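Local coordinates for protein thiol-activated cytolysin (Desulfobulbus propionicus, PDB 6NAL) that probably binds target membranes and assembles into large beta-barrel pores, as related thiol-activated cytolysins do, at residues D9-L14 with H230-V235; S149-L152 with N157-M160; I196-S201 with N329-L334; D268-D273 with D310-I315; I427-C432 with V457-T462. All coordinates share one frame; numbering follows the deposited sequence.

Interaction 1 (D9-L14 with H230-V235); sequences DKLASL and HPPLFV
Leu11 and Leu14 lie against two consecutive prolines, Pro231 and Pro232, with methyl groups meeting ring carbons. The leucine branch CD2 does the touching in both cases. Leu11 is slanted against the Pro232 ring, and its CD2 comes to 3.9 Å from Pro232 CG. Its CB does not point straight at the proline, so the branching at CG carries the methyl over. Leu14 points more directly across. Its CG is anti to the backbone N (chi1 -163°), and its CD2 lies 4.2 Å from Pro231 CB. The same methyl is 4.4 Å from Pro232 CD, so it sits near both rings. Pro232 in turn meets both leucines, Leu11 through CG and Leu14 through CD.

The contact joins the end of the N-terminal helix 2-12 to the start of strand 232-250, a long strand of the large antiparallel sheet. The chain leaves the helix in a turn, where Leu14 N bonds to Leu11 O at 2.8 Å. That turn brings the two leucines to the same side. No hydrogen bond passes between the segments. Trp218 of helix 218-224 also packs on Leu11, while Tyr16 and Val21 pack on Pro231. The carbonyl O of Leu14 accepts a hydrogen bond from Lys342 NZ. On the strand side, Pro231 and Pro232 have backbone bonds to Ala79 and Leu341, respectively.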
# COMPACT_ATOMS: atom_id res chain seq x y z
N ASP A 9 51.45 15.88 -25.57
CA ASP A 9 51.99 15.88 -24.22
C ASP A 9 51.07 16.64 -23.27
O ASP A 9 50.75 16.14 -22.19
CB ASP A 9 53.40 16.46 -24.21
CG ASP A 9 54.30 15.79 -25.22
OD1 ASP A 9 54.20 14.55 -25.42
OD2 ASP A 9 55.10 16.53 -25.84
N LYS A 10 50.59 17.82 -23.67
CA LYS A 10 49.70 18.57 -22.79
C LYS A 10 48.37 17.84 -22.58
O LYS A 10 47.75 17.97 -21.50
CB LYS A 10 49.50 19.98 -23.35
CG LYS A 10 50.73 20.91 -23.08
CD LYS A 10 50.35 22.08 -22.19
CE LYS A 10 51.59 22.72 -21.56
NZ LYS A 10 51.49 22.82 -20.07
N LEU A 11 47.88 17.11 -23.58
CA LEU A 11 46.67 16.32 -23.41
C LEU A 11 46.88 15.18 -22.42
O LEU A 11 46.13 15.05 -21.45
CB LEU A 11 46.22 15.75 -24.75
CG LEU A 11 45.28 16.62 -25.57
CD1 LEU A 11 44.93 15.79 -26.80
CD2 LEU A 11 44.07 17.07 -24.80
N ALA A 12 47.89 14.33 -22.67
CA ALA A 12 48.20 13.22 -21.78
C ALA A 12 48.45 13.68 -20.34
O ALA A 12 48.12 12.96 -19.39
CB ALA A 12 49.41 12.44 -22.30
N SER A 13 49.00 14.86 -20.17
CA SER A 13 49.26 15.36 -18.83
C SER A 13 48.05 16.09 -18.24
O SER A 13 48.15 16.63 -17.13
CB SER A 13 50.49 16.28 -18.84
OG SER A 13 50.11 17.65 -18.91
N LEU A 14 46.93 16.14 -18.95
CA LEU A 14 45.75 16.83 -18.46
C LEU A 14 44.98 15.89 -17.53
O LEU A 14 44.31 14.96 -17.99
CB LEU A 14 44.91 17.30 -19.63
CG LEU A 14 43.86 18.37 -19.37
CD1 LEU A 14 44.37 19.78 -19.34
CD2 LEU A 14 42.79 18.19 -20.48
N HIS A 230 37.50 21.53 -18.35
CA HIS A 230 36.74 21.42 -19.60
C HIS A 230 37.56 20.67 -20.63
O HIS A 230 37.99 21.23 -21.64
CB HIS A 230 36.33 22.81 -20.05
CG HIS A 230 35.50 23.52 -19.03
ND1 HIS A 230 34.16 23.26 -18.84
CD2 HIS A 230 35.84 24.43 -18.10
CE1 HIS A 230 33.70 24.02 -17.86
NE2 HIS A 230 34.70 24.75 -17.40
N PRO A 231 37.83 19.40 -20.38
CA PRO A 231 38.60 18.58 -21.35
C PRO A 231 37.88 18.48 -22.68
O PRO A 231 36.66 18.73 -22.74
CB PRO A 231 38.70 17.21 -20.68
CG PRO A 231 37.55 17.19 -19.69
CD PRO A 231 37.35 18.62 -19.23
N PRO A 232 38.60 18.14 -23.76
CA PRO A 232 37.96 18.08 -25.07
C PRO A 232 37.25 16.75 -25.24
O PRO A 232 37.70 15.71 -24.75
CB PRO A 232 39.14 18.20 -26.05
CG PRO A 232 40.28 17.57 -25.30
CD PRO A 232 40.08 18.05 -23.88
N LEU A 233 36.15 16.81 -25.99
CA LEU A 233 35.41 15.61 -26.35
C LEU A 233 35.30 15.43 -27.86
O LEU A 233 35.44 16.37 -28.64
CB LEU A 233 33.99 15.65 -25.79
CG LEU A 233 33.80 15.93 -24.33
CD1 LEU A 233 32.39 16.45 -24.10
CD2 LEU A 233 34.05 14.70 -23.53
N PHE A 234 34.99 14.19 -28.24
CA PHE A 234 34.92 13.74 -29.62
C PHE A 234 33.60 12.99 -29.82
O PHE A 234 33.37 11.95 -29.19
CB PHE A 234 36.13 12.84 -29.91
CG PHE A 234 36.13 12.21 -31.25
CD1 PHE A 234 36.68 12.86 -32.33
CD2 PHE A 234 35.67 10.93 -31.43
CE1 PHE A 234 36.67 12.26 -33.58
CE2 PHE A 234 35.73 10.30 -32.66
CZ PHE A 234 36.22 10.98 -33.74
N VAL A 235 32.75 13.50 -30.70
CA VAL A 235 31.50 12.86 -31.05
C VAL A 235 31.81 11.59 -31.81
O VAL A 235 32.16 11.60 -33.00
CB VAL A 235 30.60 13.81 -31.84
CG1 VAL A 235 29.29 13.15 -32.12
CG2 VAL A 235 30.34 15.07 -31.05

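Interaction 2 (S149-L152 with N157-M160); sequences SSSL and NELM
Glu158 reaches from the first turn of helix 156-163 to the end of strand 147-152, where it meets Ser151 and Leu152. This is a strand-to-helix connection with a very short link. In the chain, the helices that follow connect two neighbouring strands of the large sheet, 147-152 and 187-202. In related cytolysins, helices placed like this refold into a membrane-spanning hairpin, and the same is probable here.

The contact is polar but has no direct hydrogen bond across it. Glu158 OE2 lies 3.5 Å from Leu152 O and 3.7 Å from Ser151 OG. Leu152 O and the carboxylate are both acceptors, so nearness alone would not bind them. Lys162, further along the same helix, bridges the gap: its NZ makes a salt bridge with Glu158 OE2 and a hydrogen bond with Ser151 OG, and its positive charge probably offsets the closeness of the oxygens.

A further hydrogen bond steadies the carboxylate, as Glu158 OE1 takes the backbone N-H of Tyr154. The Glu158 side chain is extended beyond CG, with CG anti to the backbone N (chi1 -157°). This carries the carboxylate off the helix to the strand end. A bound imidazole, probably from the crystallisation liquor, lies about 3 Å from the Glu158 side chain.

Within the strand, Ser151 OG donates to Leu152 O at 2.6 Å. It approaches a lone pair in the carbonyl plane, with a C=O...OG angle of 137°.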
# COMPACT_ATOMS: atom_id res chain seq x y z
N SER A 149 8.30 3.79 -24.68
CA SER A 149 8.55 4.28 -23.33
C SER A 149 7.33 5.03 -22.85
O SER A 149 6.75 5.78 -23.63
CB SER A 149 9.73 5.26 -23.23
OG SER A 149 10.92 4.66 -23.68
N SER A 150 6.97 4.87 -21.58
CA SER A 150 5.85 5.61 -21.03
C SER A 150 6.06 5.85 -19.54
O SER A 150 6.71 5.06 -18.87
CB SER A 150 4.54 4.86 -21.23
OG SER A 150 4.52 3.67 -20.44
N SER A 151 5.49 6.94 -19.03
CA SER A 151 5.69 7.27 -17.63
C SER A 151 4.92 8.54 -17.34
O SER A 151 4.80 9.42 -18.21
CB SER A 151 7.19 7.40 -17.31
OG SER A 151 7.39 7.82 -15.93
N LEU A 152 4.33 8.62 -16.16
CA LEU A 152 4.01 9.91 -15.57
C LEU A 152 5.28 10.74 -15.47
O LEU A 152 6.37 10.19 -15.39
CB LEU A 152 3.44 9.71 -14.19
CG LEU A 152 2.02 9.16 -14.02
CD1 LEU A 152 1.82 8.73 -12.53
CD2 LEU A 152 1.05 10.18 -14.50
N ASN A 157 12.89 17.45 -15.27
CA ASN A 157 14.10 16.64 -15.09
C ASN A 157 13.79 15.16 -15.12
O ASN A 157 14.63 14.36 -15.53
CB ASN A 157 14.81 16.98 -13.78
CG ASN A 157 15.65 18.25 -13.89
OD1 ASN A 157 16.46 18.43 -14.83
ND2 ASN A 157 15.45 19.14 -12.94
N GLU A 158 12.61 14.78 -14.66
CA GLU A 158 12.22 13.39 -14.79
C GLU A 158 12.04 13.09 -16.26
O GLU A 158 12.40 12.00 -16.71
CB GLU A 158 10.94 13.07 -14.01
CG GLU A 158 10.83 11.54 -13.67
CD GLU A 158 9.43 11.02 -13.29
OE1 GLU A 158 8.54 11.85 -12.94
OE2 GLU A 158 9.20 9.78 -13.35
N LEU A 159 11.51 14.06 -17.01
CA LEU A 159 11.32 13.91 -18.45
C LEU A 159 12.64 13.67 -19.13
O LEU A 159 12.80 12.68 -19.85
CB LEU A 159 10.65 15.16 -19.03
CG LEU A 159 9.84 14.94 -20.31
CD1 LEU A 159 8.71 15.89 -20.55
CD2 LEU A 159 10.79 15.06 -21.51
N MSE A 160 13.61 14.54 -18.91
CA MSE A 160 14.86 14.43 -19.63
C MSE A 160 15.50 13.11 -19.32
O MSE A 160 16.00 12.44 -20.17
CB MSE A 160 15.81 15.55 -19.29
CG MSE A 160 15.56 16.83 -20.10
SE MSE A 160 16.32 18.37 -19.14
CE MSE A 160 18.13 17.75 -18.94

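Interaction 3 (I196-S201 with N329-L334); sequences IFYSVS and NTAAPL
A classic beta bulge in strand 187-202 supplies the two rings of this contact, and Ala331 meets both. At the bulge Phe197 and Tyr198 both face Tyr240 of strand 232-250, and each makes a backbone hydrogen bond with it. The two successive rings can therefore approach the same methyl group.

Ala331 CB lies at the edge of the Phe197 ring, near its plane, 3.8 Å from Phe197 CD2. The same methyl is 3.9 Å from Tyr198 CE1, and here it comes in at a slant to the ring. A single carbon of Ala331 thus touches both rings, and the two touching atoms lie at roughly a right angle as seen from it. The Tyr198 ring is placed by a chi1 of 57°, which puts CG between the backbone N and the carbonyl carbon. From there the ring extends toward Ala331.

A water completes the contact on the polar side. It lies in the plane of the Tyr198 ring, at its edge, and is 2.7 Å from Tyr198 OH. It also accepts a hydrogen bond from Ala331 N at 2.8 Å. The phenol oxygen and the alanine backbone are therefore linked without touching directly. No direct hydrogen bond joins the two segments.

Ala331 lies just before strand 332-340. That strand and strand 187-202 both pair with strand 232-250 in the large antiparallel sheet. The Tyr198 ring meets the Tyr240 ring with the planes at about 15°, and Leu129 of helix 118-133 also touches it. Phe197 packs further on Arg242 of strand 232-250 and on Leu142 in a loop.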
# COMPACT_ATOMS: atom_id res chain seq x y z
N ILE A 196 15.21 4.00 -34.69
CA ILE A 196 16.50 4.35 -35.26
C ILE A 196 16.60 3.76 -36.67
O ILE A 196 16.59 2.54 -36.83
CB ILE A 196 17.65 3.84 -34.39
CG1 ILE A 196 17.52 4.36 -32.94
CG2 ILE A 196 18.99 4.20 -34.97
CD1 ILE A 196 18.58 3.76 -31.98
N PHE A 197 16.79 4.63 -37.68
CA PHE A 197 16.92 4.12 -39.05
C PHE A 197 18.35 3.72 -39.33
O PHE A 197 18.61 2.60 -39.78
CB PHE A 197 16.44 5.15 -40.09
CG PHE A 197 14.98 5.48 -40.00
CD1 PHE A 197 14.06 4.55 -39.57
CD2 PHE A 197 14.52 6.73 -40.35
CE1 PHE A 197 12.71 4.86 -39.48
CE2 PHE A 197 13.18 7.05 -40.25
CZ PHE A 197 12.28 6.12 -39.80
N TYR A 198 19.31 4.62 -39.08
CA TYR A 198 20.72 4.30 -39.23
C TYR A 198 21.59 5.07 -38.24
O TYR A 198 21.15 6.04 -37.61
CB TYR A 198 21.21 4.62 -40.65
CG TYR A 198 20.98 6.07 -41.06
CD1 TYR A 198 19.77 6.47 -41.61
CD2 TYR A 198 21.97 7.06 -40.89
CE1 TYR A 198 19.57 7.80 -42.01
CE2 TYR A 198 21.75 8.36 -41.28
CZ TYR A 198 20.56 8.70 -41.85
OH TYR A 198 20.32 9.99 -42.21
N SER A 199 22.87 4.68 -38.18
CA SER A 199 23.85 5.35 -37.34
C SER A 199 25.09 5.76 -38.14
O SER A 199 25.38 5.21 -39.20
CB SER A 199 24.28 4.44 -36.18
OG SER A 199 23.21 4.23 -35.29
N VAL A 200 25.81 6.75 -37.61
CA VAL A 200 27.06 7.21 -38.18
C VAL A 200 28.08 7.38 -37.06
O VAL A 200 27.84 8.16 -36.12
CB VAL A 200 26.94 8.52 -38.97
CG1 VAL A 200 28.31 8.85 -39.53
CG2 VAL A 200 25.87 8.44 -40.06
N SER A 201 29.22 6.70 -37.18
CA SER A 201 30.26 6.72 -36.17
C SER A 201 31.52 7.33 -36.77
O SER A 201 31.63 7.54 -37.99
CB SER A 201 30.51 5.30 -35.66
OG SER A 201 30.99 4.47 -36.70
N ASN A 329 12.98 13.43 -47.93
CA ASN A 329 12.38 13.04 -46.66
C ASN A 329 13.47 12.39 -45.80
O ASN A 329 13.74 11.20 -45.92
CB ASN A 329 11.21 12.09 -46.87
CG ASN A 329 10.25 12.09 -45.70
OD1 ASN A 329 9.92 13.14 -45.15
ND2 ASN A 329 9.82 10.90 -45.31
N THR A 330 14.09 13.20 -44.96
CA THR A 330 15.27 12.84 -44.20
C THR A 330 14.92 12.13 -42.89
O THR A 330 13.77 12.05 -42.46
CB THR A 330 16.10 14.10 -43.90
OG1 THR A 330 15.22 15.19 -43.56
CG2 THR A 330 16.94 14.53 -45.11
N ALA A 331 15.95 11.62 -42.25
CA ALA A 331 15.81 11.20 -40.88
C ALA A 331 16.31 12.30 -39.94
O ALA A 331 17.14 13.14 -40.31
CB ALA A 331 16.58 9.91 -40.62
N ALA A 332 15.80 12.28 -38.71
CA ALA A 332 16.26 13.31 -37.78
C ALA A 332 17.38 12.77 -36.90
O ALA A 332 17.42 11.56 -36.62
CB ALA A 332 15.12 13.79 -36.90
N PRO A 333 18.35 13.60 -36.51
CA PRO A 333 19.30 13.16 -35.49
C PRO A 333 18.57 13.04 -34.17
O PRO A 333 17.72 13.86 -33.84
CB PRO A 333 20.36 14.27 -35.46
CG PRO A 333 19.75 15.45 -36.14
CD PRO A 333 18.78 14.87 -37.15
N LEU A 334 18.90 12.00 -33.42
CA LEU A 334 18.17 11.67 -32.20
C LEU A 334 19.11 11.74 -31.02
O LEU A 334 18.92 12.58 -30.15
CB LEU A 334 17.54 10.28 -32.28
CG LEU A 334 16.47 10.15 -33.33
CD1 LEU A 334 15.82 8.79 -33.35
CD2 LEU A 334 15.41 11.25 -33.15
O HOH W 1 18.26 10.85 -43.66

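Interaction 4 (D268-D273 with D310-I315); sequences DGLKID and DDVQKI
No ring or other flat side-chain group takes part where Leu270 and Ile272 meet Val312 and Ile315. Every touching side chain is a branched aliphatic one, so methyl and methylene groups make the whole surface. Leu270 lies against two residues that sit three apart on helix 309-320. Its CB is 3.7 Å from Val312 CG1. Its branch end turns to Ile315 instead, with Leu270 CD1 3.9 Å from Ile315 CG2. Leu270 CD2 is also 4.0 Å from Ile315 CD1. The two side chains meet at a slant.

Ile272 meets Val312 at about a right angle. The gamma methyl of Ile272 comes up to both methyls of the valine, with Ile272 CG2 modelled 3.3 Å from Val312 CG2. That is shorter than usual for carbon atoms, so the exact value is doubtful. With CG1 of Ile272 anti to the backbone N (chi1 179°), CG2 falls between the backbone N and the carbonyl carbon, and this branch meets the valine.

The contact seats the little hairpin of strands 265-266 and 269-270, with the chain that follows it, on one side of helix 309-320. Ile315 also touches Val289 and Ile291 of strand 287-294, so the same side chain meets both the hairpin and the sheet. Hydrogen bonds to the same helix flank the apolar surface: Leu270 N to Asn316 OD1, and Trp320 NE1 to Asp268 O.

With no hydrogen bond between the two segments themselves, their hold on each other rests on the fit of apolar shapes. The polar ties through Asn316 and Trp320 lie outside this patch.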
# COMPACT_ATOMS: atom_id res chain seq x y z
N ASP A 268 1.27 -1.13 -29.08
CA ASP A 268 0.51 -1.38 -30.31
C ASP A 268 -0.33 -0.20 -30.75
O ASP A 268 -0.88 -0.23 -31.86
CB ASP A 268 -0.43 -2.59 -30.16
CG ASP A 268 0.33 -3.89 -30.00
OD1 ASP A 268 1.35 -4.10 -30.72
OD2 ASP A 268 -0.09 -4.70 -29.15
N GLY A 269 -0.47 0.81 -29.91
CA GLY A 269 -1.23 1.98 -30.26
C GLY A 269 -2.39 2.12 -29.29
O GLY A 269 -2.32 1.73 -28.17
N LEU A 270 -3.45 2.72 -29.83
CA LEU A 270 -4.62 2.99 -29.00
C LEU A 270 -5.73 2.01 -29.37
O LEU A 270 -6.20 2.00 -30.49
CB LEU A 270 -5.12 4.43 -29.11
CG LEU A 270 -4.24 5.42 -28.38
CD1 LEU A 270 -2.83 5.41 -28.90
CD2 LEU A 270 -4.90 6.76 -28.66
N LYS A 271 -6.06 1.12 -28.46
CA LYS A 271 -7.16 0.15 -28.61
C LYS A 271 -8.21 0.62 -27.59
O LYS A 271 -8.28 0.14 -26.45
CB LYS A 271 -6.62 -1.25 -28.33
CG LYS A 271 -7.69 -2.31 -28.33
CD LYS A 271 -7.28 -3.59 -27.56
CE LYS A 271 -7.18 -3.33 -26.02
NZ LYS A 271 -8.41 -3.66 -25.30
N ILE A 272 -8.99 1.61 -28.00
CA ILE A 272 -10.09 2.11 -27.19
C ILE A 272 -11.35 1.84 -27.98
O ILE A 272 -11.47 2.28 -29.13
CB ILE A 272 -9.96 3.59 -26.89
CG1 ILE A 272 -11.17 4.03 -26.07
CG2 ILE A 272 -9.94 4.36 -28.18
CD1 ILE A 272 -11.07 5.47 -25.62
N ASP A 273 -12.28 1.11 -27.38
CA ASP A 273 -13.43 0.65 -28.13
C ASP A 273 -14.71 0.82 -27.32
O ASP A 273 -14.70 1.01 -26.10
CB ASP A 273 -13.26 -0.82 -28.57
CG ASP A 273 -14.27 -1.24 -29.63
OD1 ASP A 273 -14.74 -0.37 -30.40
OD2 ASP A 273 -14.62 -2.44 -29.68
N ASP A 310 -12.62 8.48 -34.46
CA ASP A 310 -11.85 8.91 -35.62
C ASP A 310 -10.60 9.68 -35.26
O ASP A 310 -9.71 9.81 -36.10
CB ASP A 310 -12.75 9.72 -36.57
CG ASP A 310 -13.66 8.79 -37.42
OD1 ASP A 310 -14.76 9.26 -37.81
OD2 ASP A 310 -13.27 7.60 -37.65
N ASP A 311 -10.53 10.23 -34.03
CA ASP A 311 -9.26 10.70 -33.49
C ASP A 311 -8.36 9.52 -33.12
O ASP A 311 -7.15 9.54 -33.40
CB ASP A 311 -9.53 11.61 -32.27
CG ASP A 311 -9.85 13.06 -32.66
OD1 ASP A 311 -10.01 13.36 -33.87
OD2 ASP A 311 -9.95 13.90 -31.73
N VAL A 312 -8.93 8.47 -32.52
CA VAL A 312 -8.16 7.28 -32.17
C VAL A 312 -7.53 6.66 -33.42
O VAL A 312 -6.34 6.33 -33.46
CB VAL A 312 -9.06 6.26 -31.44
CG1 VAL A 312 -8.26 5.05 -30.99
CG2 VAL A 312 -9.76 6.92 -30.24
N GLN A 313 -8.32 6.48 -34.47
CA GLN A 313 -7.73 5.93 -35.68
C GLN A 313 -6.76 6.92 -36.36
O GLN A 313 -5.77 6.50 -36.99
CB GLN A 313 -8.87 5.47 -36.61
CG GLN A 313 -8.39 5.02 -37.99
CD GLN A 313 -9.53 4.86 -39.00
OE1 GLN A 313 -9.43 5.41 -40.10
NE2 GLN A 313 -10.63 4.16 -38.62
N LYS A 314 -6.97 8.22 -36.24
CA LYS A 314 -5.93 9.11 -36.75
C LYS A 314 -4.64 8.94 -35.96
O LYS A 314 -3.55 9.06 -36.52
CB LYS A 314 -6.36 10.58 -36.73
CG LYS A 314 -5.24 11.49 -37.31
CD LYS A 314 -5.72 12.79 -37.96
CE LYS A 314 -6.18 13.81 -36.93
NZ LYS A 314 -7.41 14.56 -37.40
N ILE A 315 -4.71 8.65 -34.66
CA ILE A 315 -3.47 8.52 -33.89
C ILE A 315 -2.73 7.25 -34.28
O ILE A 315 -1.51 7.26 -34.50
CB ILE A 315 -3.75 8.56 -32.38
CG1 ILE A 315 -4.15 9.98 -32.00
CG2 ILE A 315 -2.53 8.12 -31.65
CD1 ILE A 315 -4.51 10.19 -30.61

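Interaction 5 (I427-C432 with V457-T462); sequences IKTEGC and VSIGGT
Strands 427-432 and 457-460 run nearly parallel, at 11°, with Ile427 facing Val457 and Thr429 facing Ile459. Their segment axes come no closer than 9.1 Å, and no hydrogen bond joins them. The strands belong to different sheets, and the space between them is bridged by side chains.

Ile427 and Val457 meet end to end. Ile427 CD1 is 3.8 Å from Val457 CG1. Thr429 and Ile459 pass alongside one another, pointing opposite ways, with Thr429 OG1 3.8 Å from Ile459 CG2. The threonine hydroxyl is buried but bonded to Ser443 OG of the next strand, so its polar end is satisfied within its own sheet.

Phe380 packs on Thr429, Val457 and Ile459, and Phe468 on Thr429 and Ile459. On the far side of strand 422-432, Lys428 makes a cation-pi contact with Tyr445. Its NZ also bonds to Phe146 O of the second subunit. Two sheets facing each other across an apolar core are characteristic of a beta sandwich, here the C-terminal domain of the cytolysin.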
# COMPACT_ATOMS: atom_id res chain seq x y z
N ILE A 427 -21.53 -8.75 11.49
CA ILE A 427 -22.99 -8.91 11.46
C ILE A 427 -23.34 -10.14 12.23
O ILE A 427 -22.80 -11.21 11.94
CB ILE A 427 -23.55 -9.04 10.04
CG1 ILE A 427 -23.19 -7.83 9.22
CG2 ILE A 427 -25.08 -9.19 10.07
CD1 ILE A 427 -23.58 -8.01 7.72
N LYS A 428 -24.28 -10.03 13.17
CA LYS A 428 -24.76 -11.15 13.97
C LYS A 428 -26.28 -11.13 13.99
O LYS A 428 -26.88 -10.08 14.19
CB LYS A 428 -24.24 -11.11 15.43
CG LYS A 428 -24.51 -12.36 16.24
CD LYS A 428 -24.64 -12.06 17.70
CE LYS A 428 -23.29 -12.12 18.42
NZ LYS A 428 -23.44 -11.78 19.87
N THR A 429 -26.90 -12.29 13.83
CA THR A 429 -28.35 -12.42 13.91
C THR A 429 -28.75 -13.46 14.96
O THR A 429 -28.19 -14.56 14.98
CB THR A 429 -28.95 -12.82 12.56
OG1 THR A 429 -28.38 -14.06 12.09
CG2 THR A 429 -28.67 -11.78 11.53
N GLU A 430 -29.73 -13.12 15.80
CA GLU A 430 -30.23 -14.07 16.78
C GLU A 430 -31.75 -14.16 16.70
O GLU A 430 -32.44 -13.19 16.40
CB GLU A 430 -29.80 -13.68 18.17
CG GLU A 430 -28.31 -13.65 18.37
CD GLU A 430 -27.93 -12.88 19.62
OE1 GLU A 430 -28.08 -11.64 19.63
OE2 GLU A 430 -27.49 -13.51 20.60
N GLY A 431 -32.26 -15.35 16.94
CA GLY A 431 -33.68 -15.56 16.92
C GLY A 431 -34.09 -16.13 18.25
O GLY A 431 -33.42 -17.05 18.74
N CYS A 432 -35.12 -15.57 18.86
CA CYS A 432 -35.63 -16.09 20.13
C CYS A 432 -36.44 -17.36 19.89
O CYS A 432 -37.48 -17.32 19.21
CB CYS A 432 -36.49 -15.05 20.83
SG CYS A 432 -37.19 -15.69 22.38
N VAL A 457 -28.53 -9.70 4.35
CA VAL A 457 -28.66 -10.82 5.27
C VAL A 457 -30.14 -11.04 5.53
O VAL A 457 -30.83 -10.13 5.99
CB VAL A 457 -27.87 -10.62 6.58
CG1 VAL A 457 -26.49 -10.06 6.30
CG2 VAL A 457 -28.56 -9.76 7.53
N SER A 458 -30.62 -12.24 5.19
CA SER A 458 -32.02 -12.61 5.36
C SER A 458 -32.12 -13.69 6.42
O SER A 458 -31.38 -14.66 6.39
CB SER A 458 -32.63 -13.15 4.06
OG SER A 458 -32.39 -12.27 2.99
N ILE A 459 -33.00 -13.51 7.37
CA ILE A 459 -33.32 -14.61 8.25
C ILE A 459 -34.78 -14.95 8.02
O ILE A 459 -35.60 -14.07 7.73
CB ILE A 459 -33.03 -14.32 9.73
CG1 ILE A 459 -33.76 -13.08 10.20
CG2 ILE A 459 -31.55 -14.23 9.97
CD1 ILE A 459 -33.60 -12.87 11.69
N GLY A 460 -35.10 -16.22 8.14
CA GLY A 460 -36.47 -16.66 8.07
C GLY A 460 -36.65 -17.91 8.89
O GLY A 460 -35.85 -18.19 9.80
N GLY A 461 -37.69 -18.68 8.58
CA GLY A 461 -37.89 -19.93 9.27
C GLY A 461 -38.80 -19.76 10.46
O GLY A 461 -39.58 -18.80 10.54
N THR A 462 -38.72 -20.71 11.37
CA THR A 462 -39.53 -20.69 12.59
C THR A 462 -38.60 -20.81 13.77
O THR A 462 -37.40 -21.00 13.59
CB THR A 462 -40.52 -21.86 12.67
OG1 THR A 462 -39.74 -23.04 12.84
CG2 THR A 462 -41.40 -21.94 11.42

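Interactions 1, 2 and 3 all reach the same large antiparallel sheet. By nearest atoms, interactions 1 and 3 come closest, at about 6 Å, although their centres are 28 Å apart. Strand 232-250, whose first residues belong to interaction 1, pairs with the strands of both sides of interaction 3. Interaction 2 involves strand 147-152, which neighbours strand 187-202 of interaction 3; the centres of these two contacts are 23 Å apart. Interaction 4 lies about 22 Å from interaction 2, centre to centre. Interaction 5 stands apart in the C-terminal beta sandwich, its centre 88 Å from that of interaction 1, which shows how elongated the chain is. The bound imidazole lies at interaction 2.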